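5'-nucleotidase SurE (Aquifex aeolicus, PDB 2WQK) probably hydrolyses nucleoside 5'-monophosphates to nucleosides and phosphate, with the help of one divalent metal cation per subunit. Local coordinates at residues Leu75-Ile80 against Lys84-Val89; Glu114-Gly119 against Leu231-Thr236. All blocks are in the same frame, centred on the assembly; numbering follows the deposited sequence. Where two conformers were deposited one is given.

Contact 1. Residues Leu75-Ile80 against Lys84-Val89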
loop_
_atom_site.group_PDB
_atom_site.type_symbol
_atom_site.label_atom_id
_atom_site.label_comp_id
_atom_site.label_asym_id
_atom_site.label_seq_id
_atom_site.Cartn_x
_atom_site.Cartn_y
_atom_site.Cartn_z
ATOM N N LEU A 75 16.453 -13.779 7.145
ATOM C CA LEU A 75 17.724 -13.263 6.581
ATOM C C LEU A 75 18.763 -13.119 7.706
ATOM O O LEU A 75 19.966 -13.343 7.492
ATOM C CB LEU A 75 17.530 -11.934 5.853
ATOM C CG LEU A 75 16.766 -12.021 4.516
ATOM C CD1 LEU A 75 16.521 -10.639 3.948
ATOM C CD2 LEU A 75 17.491 -12.914 3.471
ATOM N N GLY A 76 18.325 -12.692 8.877
ATOM C CA GLY A 76 19.260 -12.596 10.015
ATOM C C GLY A 76 19.916 -13.926 10.333
ATOM O O GLY A 76 21.140 -14.037 10.530
ATOM N N TYR A 77 19.107 -14.973 10.362
ATOM C CA TYR A 77 19.612 -16.281 10.715
ATOM C C TYR A 77 20.473 -16.868 9.589
ATOM O O TYR A 77 21.602 -17.311 9.823
ATOM C CB TYR A 77 18.438 -17.209 10.995
ATOM C CG TYR A 77 18.793 -18.662 11.165
ATOM C CD1 TYR A 77 19.706 -19.078 12.140
ATOM C CD2 TYR A 77 18.200 -19.637 10.388
ATOM C CE1 TYR A 77 19.995 -20.391 12.359
ATOM C CE2 TYR A 77 18.510 -20.968 10.571
ATOM C CZ TYR A 77 19.400 -21.358 11.578
ATOM O OH TYR A 77 19.680 -22.702 11.740
ATOM N N ARG A 78 19.953 -16.866 8.359
ATOM C CA ARG A 78 20.645 -17.551 7.271
ATOM C C ARG A 78 21.806 -16.766 6.719
ATOM O O ARG A 78 22.805 -17.371 6.339
ATOM C CB ARG A 78 19.677 -17.932 6.144
ATOM C CG ARG A 78 18.651 -18.882 6.630
ATOM C CD ARG A 78 17.869 -19.617 5.524
ATOM N NE ARG A 78 16.860 -20.407 6.199
ATOM C CZ ARG A 78 17.020 -21.655 6.617
ATOM N NH1 ARG A 78 18.158 -22.314 6.395
ATOM N NH2 ARG A 78 16.007 -22.246 7.249
ATOM N N VAL A 79 21.680 -15.454 6.614
ATOM C CA VAL A 79 22.740 -14.631 5.972
ATOM C C VAL A 79 23.657 -14.054 7.047
ATOM O O VAL A 79 24.870 -14.356 7.070
ATOM C CB VAL A 79 22.170 -13.509 5.071
ATOM C CG1 VAL A 79 23.300 -12.713 4.411
ATOM C CG2 VAL A 79 21.160 -14.081 4.011
ATOM N N ILE A 80 23.115 -13.266 7.970
ATOM C CA ILE A 80 23.984 -12.499 8.877
ATOM C C ILE A 80 24.695 -13.450 9.846
ATOM O O ILE A 80 25.916 -13.343 10.046
ATOM C CB ILE A 80 23.194 -11.415 9.622
ATOM C CG1 ILE A 80 22.529 -10.438 8.617
ATOM C CG2 ILE A 80 24.108 -10.667 10.582
ATOM C CD1 ILE A 80 23.506 -9.831 7.635
ATOM N N LYS A 84 24.091 -20.144 12.128
ATOM C CA LYS A 84 24.437 -20.450 13.498
ATOM C C LYS A 84 23.327 -19.862 14.362
ATOM O O LYS A 84 23.153 -18.646 14.407
ATOM C CB LYS A 84 25.809 -19.870 13.875
ATOM C CG LYS A 84 26.225 -20.255 15.313
ATOM C CD LYS A 84 27.660 -19.858 15.614
ATOM C CE LYS A 84 28.158 -20.494 16.897
ATOM N NZ LYS A 84 27.444 -19.939 18.067
ATOM N N LYS A 85 22.592 -20.722 15.045
ATOM C CA LYS A 85 21.468 -20.232 15.831
ATOM C C LYS A 85 21.932 -19.340 16.983
ATOM O O LYS A 85 22.848 -19.720 17.752
ATOM C CB LYS A 85 20.633 -21.370 16.391
ATOM C CG LYS A 85 19.966 -22.200 15.326
ATOM C CD LYS A 85 19.177 -23.309 15.949
ATOM C CE LYS A 85 18.426 -24.109 14.899
ATOM N NZ LYS A 85 19.325 -24.991 14.119
ATOM N N PRO A 86 21.270 -18.175 17.134
ATOM C CA PRO A 86 21.539 -17.340 18.273
ATOM C C PRO A 86 20.895 -17.969 19.503
ATOM O O PRO A 86 20.116 -18.952 19.361
ATOM C CB PRO A 86 20.897 -16.024 17.864
ATOM C CG PRO A 86 19.711 -16.469 17.093
ATOM C CD PRO A 86 20.171 -17.615 16.315
ATOM N N ASP A 87 21.182 -17.428 20.695
ATOM C CA ASP A 87 20.577 -17.929 21.900
ATOM C C ASP A 87 19.082 -17.626 21.945
ATOM O O ASP A 87 18.306 -18.432 22.494
ATOM C CB ASP A 87 21.291 -17.369 23.130
ATOM C CG ASP A 87 22.725 -17.852 23.201
ATOM O OD1 ASP A 87 22.912 -18.911 23.818
ATOM O OD2 ASP A 87 23.629 -17.261 22.564
ATOM N N LEU A 88 18.728 -16.455 21.440
ATOM C CA LEU A 88 17.330 -16.008 21.400
ATOM C C LEU A 88 17.081 -15.151 20.176
ATOM O O LEU A 88 17.987 -14.491 19.664
ATOM C CB LEU A 88 16.955 -15.134 22.623
ATOM C CG LEU A 88 16.976 -15.755 24.027
ATOM C CD1 LEU A 88 16.998 -14.688 25.150
ATOM C CD2 LEU A 88 15.804 -16.666 24.238
ATOM N N VAL A 89 15.824 -15.233 19.688
ATOM C CA VAL A 89 15.288 -14.250 18.777
ATOM C C VAL A 89 14.343 -13.389 19.601
ATOM O O VAL A 89 13.486 -13.919 20.350
ATOM C CB VAL A 89 14.506 -14.896 17.585
ATOM C CG1 VAL A 89 13.706 -13.823 16.878
ATOM C CG2 VAL A 89 15.502 -15.655 16.678
HETATM O O HOH W 1 21.651 -24.323 12.800
#

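Contact 2. Residues Glu114-Gly119 against Leu231-Thr236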
loop_
_atom_site.group_PDB
_atom_site.type_symbol
_atom_site.label_atom_id
_atom_site.label_comp_id
_atom_site.label_asym_id
_atom_site.label_seq_id
_atom_site.Cartn_x
_atom_site.Cartn_y
_atom_site.Cartn_z
ATOM N N GLU A 114 8.443 -16.706 14.206
ATOM C CA GLU A 114 9.392 -17.168 13.184
ATOM C C GLU A 114 10.691 -17.695 13.804
ATOM O O GLU A 114 11.269 -18.698 13.354
ATOM C CB GLU A 114 9.651 -16.093 12.127
ATOM C CG GLU A 114 8.432 -15.807 11.284
ATOM C CD GLU A 114 8.022 -16.949 10.329
ATOM O OE1 GLU A 114 8.814 -17.879 10.069
ATOM O OE2 GLU A 114 6.876 -16.896 9.822
ATOM N N GLY A 115 11.163 -17.000 14.830
ATOM C CA GLY A 115 12.332 -17.549 15.533
ATOM C C GLY A 115 12.076 -18.944 16.052
ATOM O O GLY A 115 12.893 -19.840 15.866
ATOM N N ARG A 116 10.905 -19.155 16.677
ATOM C CA ARG A 116 10.591 -20.460 17.251
ATOM C C ARG A 116 10.374 -21.501 16.136
ATOM O O ARG A 116 10.754 -22.658 16.305
ATOM C CB ARG A 116 9.389 -20.361 18.219
ATOM C CG ARG A 116 9.254 -21.509 19.203
ATOM C CD ARG A 116 10.564 -22.013 19.832
ATOM N NE ARG A 116 10.972 -23.315 19.266
ATOM C CZ ARG A 116 12.091 -24.013 19.513
ATOM N NH1 ARG A 116 12.255 -25.187 18.924
ATOM N NH2 ARG A 116 13.034 -23.579 20.330
ATOM N N ILE A 117 9.840 -21.074 14.983
ATOM C CA ILE A 117 9.702 -21.997 13.815
ATOM C C ILE A 117 11.084 -22.510 13.398
ATOM O O ILE A 117 11.247 -23.693 13.022
ATOM C CB ILE A 117 9.009 -21.312 12.635
ATOM C CG1 ILE A 117 7.520 -21.176 12.951
ATOM C CG2 ILE A 117 9.201 -22.072 11.278
ATOM C CD1 ILE A 117 6.750 -20.296 11.962
ATOM N N LEU A 118 12.076 -21.620 13.484
ATOM C CA LEU A 118 13.442 -21.952 13.127
ATOM C C LEU A 118 14.177 -22.729 14.216
ATOM O O LEU A 118 15.370 -23.040 14.030
ATOM C CB LEU A 118 14.223 -20.670 12.819
ATOM C CG LEU A 118 13.867 -19.995 11.494
ATOM C CD1 LEU A 118 14.539 -18.632 11.304
ATOM C CD2 LEU A 118 14.198 -20.867 10.281
ATOM N N GLY A 119 13.514 -23.023 15.343
ATOM C CA GLY A 119 14.126 -23.811 16.393
ATOM C C GLY A 119 14.909 -23.012 17.398
ATOM O O GLY A 119 15.831 -23.563 18.063
ATOM N N LEU A 231 2.741 -18.855 24.439
ATOM C CA LEU A 231 1.891 -19.141 23.270
ATOM C C LEU A 231 2.326 -20.448 22.630
ATOM O O LEU A 231 3.530 -20.738 22.509
ATOM C CB LEU A 231 2.063 -18.035 22.229
ATOM C CG LEU A 231 1.678 -16.605 22.629
ATOM C CD1 LEU A 231 1.965 -15.572 21.513
ATOM C CD2 LEU A 231 0.185 -16.582 23.047
ATOM N N HIS A 232 1.323 -21.191 22.152
ATOM C CA HIS A 232 1.563 -22.339 21.310
ATOM C C HIS A 232 2.159 -21.930 19.977
ATOM O O HIS A 232 1.658 -21.004 19.346
ATOM C CB HIS A 232 0.239 -23.058 20.971
ATOM C CG HIS A 232 -0.302 -23.922 22.040
ATOM N ND1 HIS A 232 0.279 -25.111 22.409
ATOM C CD2 HIS A 232 -1.464 -23.827 22.736
ATOM C CE1 HIS A 232 -0.481 -25.688 23.334
ATOM N NE2 HIS A 232 -1.543 -24.926 23.546
ATOM N N LEU A 233 3.169 -22.677 19.506
ATOM C CA LEU A 233 3.554 -22.584 18.120
ATOM C C LEU A 233 2.581 -23.405 17.241
ATOM O O LEU A 233 2.122 -22.934 16.198
ATOM C CB LEU A 233 4.978 -23.098 17.879
ATOM C CG LEU A 233 5.345 -22.955 16.378
ATOM C CD1 LEU A 233 5.151 -21.529 15.755
ATOM C CD2 LEU A 233 6.754 -23.478 16.147
ATOM N N ASP A 234 2.244 -24.604 17.706
ATOM C CA ASP A 234 1.357 -25.498 16.949
ATOM C C ASP A 234 -0.065 -25.130 17.307
ATOM O O ASP A 234 -0.445 -25.207 18.470
ATOM C CB ASP A 234 1.712 -26.928 17.341
ATOM C CG ASP A 234 0.979 -28.004 16.531
ATOM O OD1 ASP A 234 -0.072 -27.695 15.887
ATOM O OD2 ASP A 234 1.486 -29.182 16.642
ATOM N N LEU A 235 -0.836 -24.727 16.288
ATOM C CA LEU A 235 -2.206 -24.288 16.472
ATOM C C LEU A 235 -3.194 -25.458 16.567
ATOM O O LEU A 235 -4.384 -25.228 16.793
ATOM C CB LEU A 235 -2.641 -23.363 15.297
ATOM C CG LEU A 235 -1.715 -22.238 14.867
ATOM C CD1 LEU A 235 -2.227 -21.464 13.613
ATOM C CD2 LEU A 235 -1.563 -21.321 16.043
ATOM N N THR A 236 -2.741 -26.686 16.277
ATOM C CA THR A 236 -3.680 -27.818 16.185
ATOM C C THR A 236 -4.333 -28.097 17.527
ATOM O O THR A 236 -3.646 -28.195 18.562
ATOM C CB THR A 236 -2.965 -29.107 15.746
ATOM O OG1 THR A 236 -2.141 -28.837 14.620
ATOM C CG2 THR A 236 -3.939 -30.254 15.465
#

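Contact 1. Residues Leu75-Ile80 against Lys84-Val89
Tyr77, near the end of helix 69-80, turns an edge of its ring to the start of Lys84-Val89 and is the one side chain of its segment to touch it. CG lies anti to the backbone N (chi1 171°), which swings the phenol toward the loop although CB does not point that way. The backbone of the loop meets the ring at its rim, with Lys84 C 3.9 Å from Tyr77 CE1 and the Lys85 amide N in the ring plane. Lys85 runs obliquely past the phenol, its CG 3.5 Å from Tyr77 CE1, while Pro86 CD makes a looser apolar contact. The wider pi-type turn at 76-80, where Leu75 O accepts from both Val79 N and Ile80 N, ends a helix on the beta-alpha-beta crossover from strand 61-64 to strand 88-94. Tyrosine suits this boundary: its ring is buried and its OH, at the exposed Lys85 end, bonds a water at 2.8 Å. With an alanine at Tyr77, the Lys85 methylenes would probably lose their aromatic neighbour and the water its hydroxyl partner, opening a gap between helix and loop. In one of the two Lys85 conformers NZ donates to that water, so the link is water-mediated there and doubtful for the other.

Contact 2. Residues Glu114-Gly119 against Leu231-Thr236
One leucine makes the whole of this contact for its segment: Leu233, just beyond strand 225-232, packs on the end of helix 107-117, although the two segments are 112 residues apart in sequence. Helix 107-117, in the beta-alpha-beta crossover from strand 88-94 to 122-128 of the alpha/beta fold, stops in a Schellman motif. Gly119 ends it with a positive phi of 88°, where a side chain would jam against the preceding carbonyl oxygen, so glycine fits; its N bonds back to Arg116 O at 2.9 Å.

Leu233 points at the helix, and with CG anti to the backbone N (chi1 -179°) the side chain extends until both methyls reach the last turn. CD1 lies 3.7 Å from Ile117 CG1, both methyls approach that atom from one side, and CD2 also reaches the backbone, 4.0 Å from Ile117 CA. The two side chains cross at about a right angle. CD2 also comes within 4.1 Å of Arg116 O, while the aliphatic CG of Arg116 borders the same methyl. A branched leucine suits this place because its two methyls can follow helix backbone and isoleucine together. Met113, one turn earlier, adds to the apolar surface, and Ile117 also packs on Glu101 of the second subunit.

Beyond the leucine the chain is held by an Asx turn, and Gln180 N of the second subunit is bonded to Thr236 OG1. Asp234 OD1 accepts twice: from Thr236 OG1 at 2.7 Å on its syn lone pair, and from Thr236 N at 2.9 Å on the anti side, 34° out of the carboxylate plane.

Of the elements joined here, helix 69-80 comes first, after strand 61-64. Contact 1 closes a short loop, with three residues between its segments, just before the chain enters strand 88-94. Helix 107-117 follows, and contact 2 joins its end to a segment at the end of strand 225-232, reached only after the 186-193/199-206 hairpin. The two contacts thus stand in series, neither nested nor crossed, with centres about 16 Å apart. They meet mainly at Leu118, whose CD1 lies 3.9 Å from Tyr77 CD2, and Val89 also packs on Gly115. Together they tie two helices to the mixed sheet, one through the loop leading into strand 88-94, the other through the residue just after strand 225-232, and both segment pairs also touch the second subunit.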